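Local structure of protein (superoxide dismutase) (Aquifex pyrophilus, 1COJ) at residues A[62-65]-A[66-70]; A[175-178]-A[179-182]; A[183-186]-A[187-190]. The protein catalyses the dismutation of superoxide to hydrogen peroxide and molecular oxygen, working as a homotetramer with one iron ion in each subunit. All coordinates share one frame; numbering follows the deposited sequence.

Interaction 1: A[62-65]-A[66-70]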
loop_
_atom_site.group_PDB
_atom_site.type_symbol
_atom_site.label_atom_id
_atom_site.label_comp_id
_atom_site.label_asym_id
_atom_site.label_seq_id
_atom_site.Cartn_x
_atom_site.Cartn_y
_atom_site.Cartn_z
ATOM N N SER A 62 -16.223 5.361 -2.458
ATOM C CA SER A 62 -17.612 4.936 -2.309
ATOM C C SER A 62 -17.698 4.229 -0.958
ATOM O O SER A 62 -16.731 3.585 -0.533
ATOM C CB SER A 62 -18.058 4.013 -3.453
ATOM O OG SER A 62 -17.233 2.873 -3.575
ATOM N N GLU A 63 -18.816 4.394 -0.256
ATOM C CA GLU A 63 -18.974 3.751 1.047
ATOM C C GLU A 63 -18.727 2.253 0.934
ATOM O O GLU A 63 -18.026 1.669 1.765
ATOM C CB GLU A 63 -20.359 4.018 1.637
ATOM C CG GLU A 63 -20.498 5.375 2.331
ATOM C CD GLU A 63 -20.538 6.543 1.360
ATOM O OE1 GLU A 63 -19.796 7.523 1.566
ATOM O OE2 GLU A 63 -21.328 6.491 0.397
ATOM N N TYR A 64 -19.259 1.641 -0.121
ATOM C CA TYR A 64 -19.085 0.210 -0.338
ATOM C C TYR A 64 -17.608 -0.180 -0.413
ATOM O O TYR A 64 -17.174 -1.142 0.232
ATOM C CB TYR A 64 -19.800 -0.224 -1.618
ATOM C CG TYR A 64 -19.594 -1.682 -1.954
ATOM C CD1 TYR A 64 -20.229 -2.682 -1.220
ATOM C CD2 TYR A 64 -18.747 -2.063 -2.991
ATOM C CE1 TYR A 64 -20.020 -4.026 -1.510
ATOM C CE2 TYR A 64 -18.533 -3.407 -3.289
ATOM C CZ TYR A 64 -19.166 -4.380 -2.545
ATOM O OH TYR A 64 -18.908 -5.706 -2.812
ATOM N N ARG A 65 -16.845 0.565 -1.209
ATOM C CA ARG A 65 -15.425 0.295 -1.375
ATOM C C ARG A 65 -14.650 0.338 -0.062
ATOM O O ARG A 65 -13.958 -0.620 0.286
ATOM C CB ARG A 65 -14.785 1.289 -2.349
ATOM C CG ARG A 65 -13.273 1.141 -2.421
ATOM C CD ARG A 65 -12.594 2.253 -3.206
ATOM N NE ARG A 65 -11.205 2.397 -2.782
ATOM C CZ ARG A 65 -10.215 1.584 -3.140
ATOM N NH1 ARG A 65 -10.439 0.565 -3.959
ATOM N NH2 ARG A 65 -9.019 1.738 -2.595
ATOM N N GLU A 66 -14.778 1.444 0.666
ATOM C CA GLU A 66 -14.046 1.631 1.919
ATOM C C GLU A 66 -14.339 0.531 2.933
ATOM O O GLU A 66 -13.426 0.053 3.617
ATOM C CB GLU A 66 -14.328 3.009 2.525
ATOM C CG GLU A 66 -14.341 4.167 1.525
ATOM C CD GLU A 66 -13.172 4.165 0.548
ATOM O OE1 GLU A 66 -13.414 4.418 -0.652
ATOM O OE2 GLU A 66 -12.018 3.927 0.961
ATOM N N LEU A 67 -15.600 0.114 3.005
ATOM C CA LEU A 67 -16.012 -0.952 3.916
ATOM C C LEU A 67 -15.352 -2.278 3.525
ATOM O O LEU A 67 -14.885 -3.025 4.390
ATOM C CB LEU A 67 -17.538 -1.099 3.909
ATOM C CG LEU A 67 -18.322 -0.044 4.698
ATOM C CD1 LEU A 67 -19.785 -0.009 4.275
ATOM C CD2 LEU A 67 -18.198 -0.341 6.185
ATOM N N LYS A 68 -15.297 -2.561 2.226
ATOM C CA LYS A 68 -14.685 -3.794 1.752
ATOM C C LYS A 68 -13.172 -3.788 1.972
ATOM O O LYS A 68 -12.576 -4.837 2.244
ATOM C CB LYS A 68 -15.011 -4.025 0.278
ATOM C CG LYS A 68 -16.486 -4.286 -0.006
ATOM C CD LYS A 68 -16.976 -5.574 0.649
ATOM C CE LYS A 68 -16.277 -6.803 0.075
ATOM N NZ LYS A 68 -16.809 -8.069 0.641
ATOM N N VAL A 69 -12.557 -2.616 1.843
ATOM C CA VAL A 69 -11.118 -2.480 2.047
ATOM C C VAL A 69 -10.781 -2.822 3.496
ATOM O O VAL A 69 -9.977 -3.717 3.759
ATOM C CB VAL A 69 -10.617 -1.045 1.735
ATOM C CG1 VAL A 69 -9.172 -0.883 2.181
ATOM C CG2 VAL A 69 -10.725 -0.751 0.245
ATOM N N GLU A 70 -11.447 -2.163 4.437
ATOM C CA GLU A 70 -11.169 -2.415 5.844
ATOM C C GLU A 70 -11.685 -3.760 6.337
ATOM O O GLU A 70 -11.239 -4.263 7.372
ATOM C CB GLU A 70 -11.669 -1.262 6.723
ATOM C CG GLU A 70 -11.198 0.130 6.272
ATOM C CD GLU A 70 -9.676 0.313 6.265
ATOM O OE1 GLU A 70 -9.227 1.424 5.927
ATOM O OE2 GLU A 70 -8.924 -0.630 6.592
#

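Interaction 2: A[175-178]-A[179-182]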
loop_
_atom_site.group_PDB
_atom_site.type_symbol
_atom_site.label_atom_id
_atom_site.label_comp_id
_atom_site.label_asym_id
_atom_site.label_seq_id
_atom_site.Cartn_x
_atom_site.Cartn_y
_atom_site.Cartn_z
ATOM N N ASN A 175 12.551 -2.018 20.906
ATOM C CA ASN A 175 12.939 -2.143 19.498
ATOM C C ASN A 175 13.601 -3.469 19.106
ATOM O O ASN A 175 13.757 -3.744 17.913
ATOM C CB ASN A 175 13.902 -1.019 19.122
ATOM C CG ASN A 175 15.200 -1.096 19.897
ATOM O OD1 ASN A 175 15.240 -0.759 21.077
ATOM N ND2 ASN A 175 16.257 -1.563 19.250
ATOM N N LYS A 176 14.023 -4.261 20.088
ATOM C CA LYS A 176 14.717 -5.523 19.825
ATOM C C LYS A 176 13.839 -6.694 19.386
ATOM O O LYS A 176 13.382 -7.488 20.212
ATOM C CB LYS A 176 15.537 -5.931 21.050
ATOM C CG LYS A 176 16.516 -4.866 21.515
ATOM C CD LYS A 176 17.236 -5.273 22.798
ATOM C CE LYS A 176 16.288 -5.381 24.000
ATOM N NZ LYS A 176 15.693 -4.067 24.406
ATOM N N ARG A 177 13.700 -6.857 18.074
ATOM C CA ARG A 177 12.886 -7.932 17.511
ATOM C C ARG A 177 13.503 -9.341 17.567
ATOM O O ARG A 177 12.798 -10.311 17.849
ATOM C CB ARG A 177 12.472 -7.586 16.072
ATOM C CG ARG A 177 11.451 -8.544 15.474
ATOM C CD ARG A 177 11.047 -8.143 14.067
ATOM N NE ARG A 177 10.311 -6.879 14.032
ATOM C CZ ARG A 177 9.874 -6.295 12.918
ATOM N NH1 ARG A 177 10.086 -6.863 11.736
ATOM N NH2 ARG A 177 9.234 -5.134 12.985
ATOM N N PRO A 178 14.821 -9.477 17.313
ATOM C CA PRO A 178 15.453 -10.809 17.351
ATOM C C PRO A 178 15.185 -11.663 18.598
ATOM O O PRO A 178 14.833 -12.842 18.480
ATOM C CB PRO A 178 16.933 -10.486 17.176
ATOM C CG PRO A 178 16.898 -9.310 16.269
ATOM C CD PRO A 178 15.790 -8.463 16.857
ATOM N N PRO A 179 15.367 -11.101 19.807
ATOM C CA PRO A 179 15.111 -11.917 20.994
ATOM C C PRO A 179 13.647 -12.346 21.096
ATOM O O PRO A 179 13.347 -13.397 21.659
ATOM C CB PRO A 179 15.533 -11.002 22.146
ATOM C CG PRO A 179 15.365 -9.628 21.584
ATOM C CD PRO A 179 15.888 -9.775 20.190
ATOM N N TYR A 180 12.746 -11.545 20.538
ATOM C CA TYR A 180 11.323 -11.868 20.554
ATOM C C TYR A 180 11.061 -13.068 19.646
ATOM O O TYR A 180 10.301 -13.973 20.002
ATOM C CB TYR A 180 10.496 -10.654 20.112
ATOM C CG TYR A 180 9.142 -10.994 19.528
ATOM C CD1 TYR A 180 8.128 -11.542 20.319
ATOM C CD2 TYR A 180 8.874 -10.769 18.175
ATOM C CE1 TYR A 180 6.876 -11.860 19.772
ATOM C CE2 TYR A 180 7.630 -11.082 17.618
ATOM C CZ TYR A 180 6.637 -11.626 18.419
ATOM O OH TYR A 180 5.414 -11.935 17.865
ATOM N N ILE A 181 11.704 -13.081 18.480
ATOM C CA ILE A 181 11.537 -14.179 17.535
ATOM C C ILE A 181 12.027 -15.484 18.167
ATOM O O ILE A 181 11.381 -16.525 18.037
ATOM C CB ILE A 181 12.285 -13.906 16.212
ATOM C CG1 ILE A 181 11.752 -12.620 15.569
ATOM C CG2 ILE A 181 12.105 -15.076 15.254
ATOM C CD1 ILE A 181 12.590 -12.107 14.408
ATOM N N ASP A 182 13.150 -15.421 18.880
ATOM C CA ASP A 182 13.686 -16.604 19.548
ATOM C C ASP A 182 12.692 -17.094 20.599
ATOM O O ASP A 182 12.431 -18.293 20.702
ATOM C CB ASP A 182 15.032 -16.299 20.218
ATOM C CG ASP A 182 16.146 -16.048 19.215
ATOM O OD1 ASP A 182 16.089 -16.607 18.102
ATOM O OD2 ASP A 182 17.086 -15.293 19.546
HETATM O O HOH W 1 16.083 -14.353 16.059
#

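Interaction 3: A[183-186]-A[187-190]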
loop_
_atom_site.group_PDB
_atom_site.type_symbol
_atom_site.label_atom_id
_atom_site.label_comp_id
_atom_site.label_asym_id
_atom_site.label_seq_id
_atom_site.Cartn_x
_atom_site.Cartn_y
_atom_site.Cartn_z
ATOM N N ALA A 183 12.127 -16.162 21.361
ATOM C CA ALA A 183 11.159 -16.500 22.398
ATOM C C ALA A 183 9.928 -17.165 21.783
ATOM O O ALA A 183 9.408 -18.133 22.331
ATOM C CB ALA A 183 10.764 -15.258 23.187
ATOM N N PHE A 184 9.494 -16.673 20.624
ATOM C CA PHE A 184 8.337 -17.246 19.938
ATOM C C PHE A 184 8.588 -18.730 19.644
ATOM O O PHE A 184 7.734 -19.583 19.905
ATOM C CB PHE A 184 8.039 -16.492 18.632
ATOM C CG PHE A 184 6.933 -17.110 17.821
ATOM C CD1 PHE A 184 5.609 -16.741 18.032
ATOM C CD2 PHE A 184 7.213 -18.082 16.862
ATOM C CE1 PHE A 184 4.579 -17.337 17.302
ATOM C CE2 PHE A 184 6.193 -18.681 16.131
ATOM C CZ PHE A 184 4.873 -18.305 16.352
ATOM N N PHE A 185 9.763 -19.033 19.102
ATOM C CA PHE A 185 10.115 -20.413 18.789
ATOM C C PHE A 185 10.166 -21.330 20.013
ATOM O O PHE A 185 9.914 -22.530 19.897
ATOM C CB PHE A 185 11.430 -20.466 18.016
ATOM C CG PHE A 185 11.271 -20.197 16.545
ATOM C CD1 PHE A 185 10.922 -21.227 15.676
ATOM C CD2 PHE A 185 11.442 -18.917 16.031
ATOM C CE1 PHE A 185 10.743 -20.986 14.314
ATOM C CE2 PHE A 185 11.264 -18.663 14.670
ATOM C CZ PHE A 185 10.913 -19.699 13.812
ATOM N N LYS A 186 10.466 -20.766 21.181
ATOM C CA LYS A 186 10.536 -21.548 22.418
ATOM C C LYS A 186 9.161 -21.958 22.930
ATOM O O LYS A 186 9.048 -22.889 23.730
ATOM C CB LYS A 186 11.230 -20.762 23.536
ATOM C CG LYS A 186 12.708 -20.526 23.362
ATOM C CD LYS A 186 13.308 -20.079 24.688
ATOM C CE LYS A 186 14.747 -19.609 24.541
ATOM N NZ LYS A 186 14.842 -18.288 23.853
ATOM N N ASN A 187 8.114 -21.275 22.482
ATOM C CA ASN A 187 6.773 -21.581 22.955
ATOM C C ASN A 187 5.825 -22.176 21.925
ATOM O O ASN A 187 4.610 -22.184 22.136
ATOM C CB ASN A 187 6.143 -20.329 23.568
ATOM C CG ASN A 187 6.895 -19.843 24.781
ATOM O OD1 ASN A 187 7.735 -18.957 24.700
ATOM N ND2 ASN A 187 6.581 -20.413 25.920
ATOM N N ILE A 188 6.363 -22.728 20.843
ATOM C CA ILE A 188 5.517 -23.302 19.806
ATOM C C ILE A 188 4.868 -24.618 20.218
ATOM O O ILE A 188 5.538 -25.539 20.693
ATOM C CB ILE A 188 6.288 -23.510 18.480
ATOM C CG1 ILE A 188 6.675 -22.154 17.885
ATOM C CG2 ILE A 188 5.431 -24.291 17.488
ATOM C CD1 ILE A 188 7.450 -22.241 16.579
ATOM N N ASN A 189 3.547 -24.677 20.074
ATOM C CA ASN A 189 2.789 -25.876 20.382
ATOM C C ASN A 189 2.742 -26.684 19.087
ATOM O O ASN A 189 1.893 -26.446 18.223
ATOM C CB ASN A 189 1.374 -25.517 20.835
ATOM C CG ASN A 189 0.574 -26.728 21.265
ATOM O OD1 ASN A 189 0.836 -27.860 20.845
ATOM N ND2 ASN A 189 -0.411 -26.503 22.111
ATOM N N TRP A 190 3.664 -27.629 18.948
ATOM C CA TRP A 190 3.740 -28.460 17.754
ATOM C C TRP A 190 2.557 -29.383 17.518
ATOM O O TRP A 190 2.351 -29.839 16.394
ATOM C CB TRP A 190 5.050 -29.238 17.733
ATOM C CG TRP A 190 6.214 -28.343 17.496
ATOM C CD1 TRP A 190 7.110 -27.889 18.424
ATOM C CD2 TRP A 190 6.583 -27.744 16.250
ATOM N NE1 TRP A 190 8.014 -27.039 17.831
ATOM C CE2 TRP A 190 7.715 -26.934 16.498
ATOM C CE3 TRP A 190 6.067 -27.812 14.949
ATOM C CZ2 TRP A 190 8.342 -26.194 15.488
ATOM C CZ3 TRP A 190 6.691 -27.077 13.944
ATOM C CH2 TRP A 190 7.817 -26.278 14.221
#

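Interaction 1: A[62-65]-A[66-70]
Y64 and K68 meet ring against chain in the opening turns of helix 63-86, a helix of the alpha-hairpin domain of iron superoxide dismutase, and illustrate how successive turns of a helix pair their side chains. K68 CG lies over one face of the tyrosine, shifted toward the rim, in a CH-pi contact 3.9 Å from the centroid of the Y64 ring and 18° off its normal. The lysine chain bends at chi2 and chi3, which carries CD along the phenol end, 4.0 Å from Y64 OH. The polar ends then part: Y64 OH bonds to E117 of the second subunit, while K68 NZ forms a salt bridge with E71 and a hydrogen bond to V142 O of that same subunit.

R65 takes the next position round the helix. With CG anti to the backbone N (chi1 173°) and the chain extended as far as NE, its guanidinium comes to lie against V69, CG2 sitting 4.1 Å above the plane, over the centre of the group. E66 folds back at chi2, so that OE1 approaches the edge of the same guanidinium. This is a long salt bridge, NE of R65 to OE1 of E66 at 3.7 Å, and the two planes are turned 61° apart. The arginine's main charge partner is D146 of the second subunit, and NE also forms a salt bridge with E70 of the third, so the side chain links three chains.

S62 holds the N-cap: its OG takes a weak bond from R65 N at 3.3 Å, and also bonds to N58 O. Regular backbone bonds follow, V69 N to R65 O being 2.9 Å long. E66 adds a second feature at this end: its OE1 receives a weak bond from S62 N, 3.5 Å long but close to straight.

Interaction 2: A[175-178]-A[179-182]
R177 O receives two backbone hydrogens in the first turn of helix 177-186: a weak, bent bond from Y180 N at 3.0 Å and a straighter one from I181 N, also 3.0 Å. D182 N bonds to P178 O, and one water, donating to both P178 O and D182 OD1, bridges backbone and carboxylate. The exception is K176 O, buried here without a polar partner in the model; Y180 N, four positions on, turns to R177 O instead, and P179, lacking an N-H, sets CG 3.2 Å away.

Apolar contacts come from the prolines and aliphatic chains. The rings of P178 and P179 run alongside one another in the same direction, with P178 CB 3.3 Å from P179 CD, a tight fit. K176 CB rests 3.7 Å from P179 CG, while R177 CG, set opposite its own N (chi1 -171°), meets I181 CD1 at 3.9 Å.

Polar ends tie this turn to its surroundings. Y180 OH bonds to Y84 and to the backbone O of D163, an iron ligand, placing the turn beside the metal site. R177 bonds to A122 O and D182 pairs with K119, so helix 177-186 is fastened to helix 111-124 as well as to the end of strand 157-163.

Interaction 3: A[183-186]-A[187-190]
N187 N turns back on F184 O and A183 O where helix 177-186 gives way to the short connection leading into helix 190-207, in the C-terminal domain of the iron/manganese superoxide dismutase fold. The chain leaving the helix still serves carbonyls of its last turn, here with a single N-H. The main bond, from N187 N to F184 O, is 3.1 Å long, but the donor stands well above the carbonyl plane, 60° out of it. A second, weak bond from the same N187 N reaches A183 O at 3.4 Å. A183 O also takes a weak bond from K186 N at 3.1 Å, so this acceptor holds two weak bonds.

Beyond the turn the backbone finds its partners elsewhere: N187 bonds with T89, I188 and W190 with K93, and N189 with M87. N189, the N-cap of helix 190-207, accepts weak bonds at OD1 from the backbone N atoms of D191 and V192. The N187 side chain lies against the end of the helix and touches E17; an alanine here would probably open a gap between that last turn and E17.

The apolar part of the contact centres on I188. It has CG1 anti to its carbonyl carbon (chi1 -67°) and an extended chi2, which sends CD1 back to both phenylalanines. That methyl is 3.7 Å from F185 CD1 and 3.8 Å from F184 CE2, the isoleucine running beside F185 in the same direction. F184 goes on to pack on I160 and I162 of strand 157-163, F185 on L118 and K119 of helix 111-124. The second branch of I188 is used as well: CG2 sits 3.6 Å above the plane of the W190 ring, over its centre.

How the interactions relate
The three contacts follow one another along the chain, but fall in two domains. Interaction 1 opens helix 63-86 in the alpha-hairpin domain, about 35 Å from interaction 2 and 37 Å from interaction 3, measured between centres. Interactions 2 and 3 adjoin in sequence, their centres about 13 Å apart, and lie at the start and finish of helix 177-186 in the C-terminal domain. Interaction 1 faces three neighbouring subunits of the tetramer, away from the iron; interaction 2 borders the metal site; interaction 3 touches no other chain. The start of helix 63-86 thus lies at subunit interfaces, whereas helix 177-186 packs largely against its own chain beside the iron site.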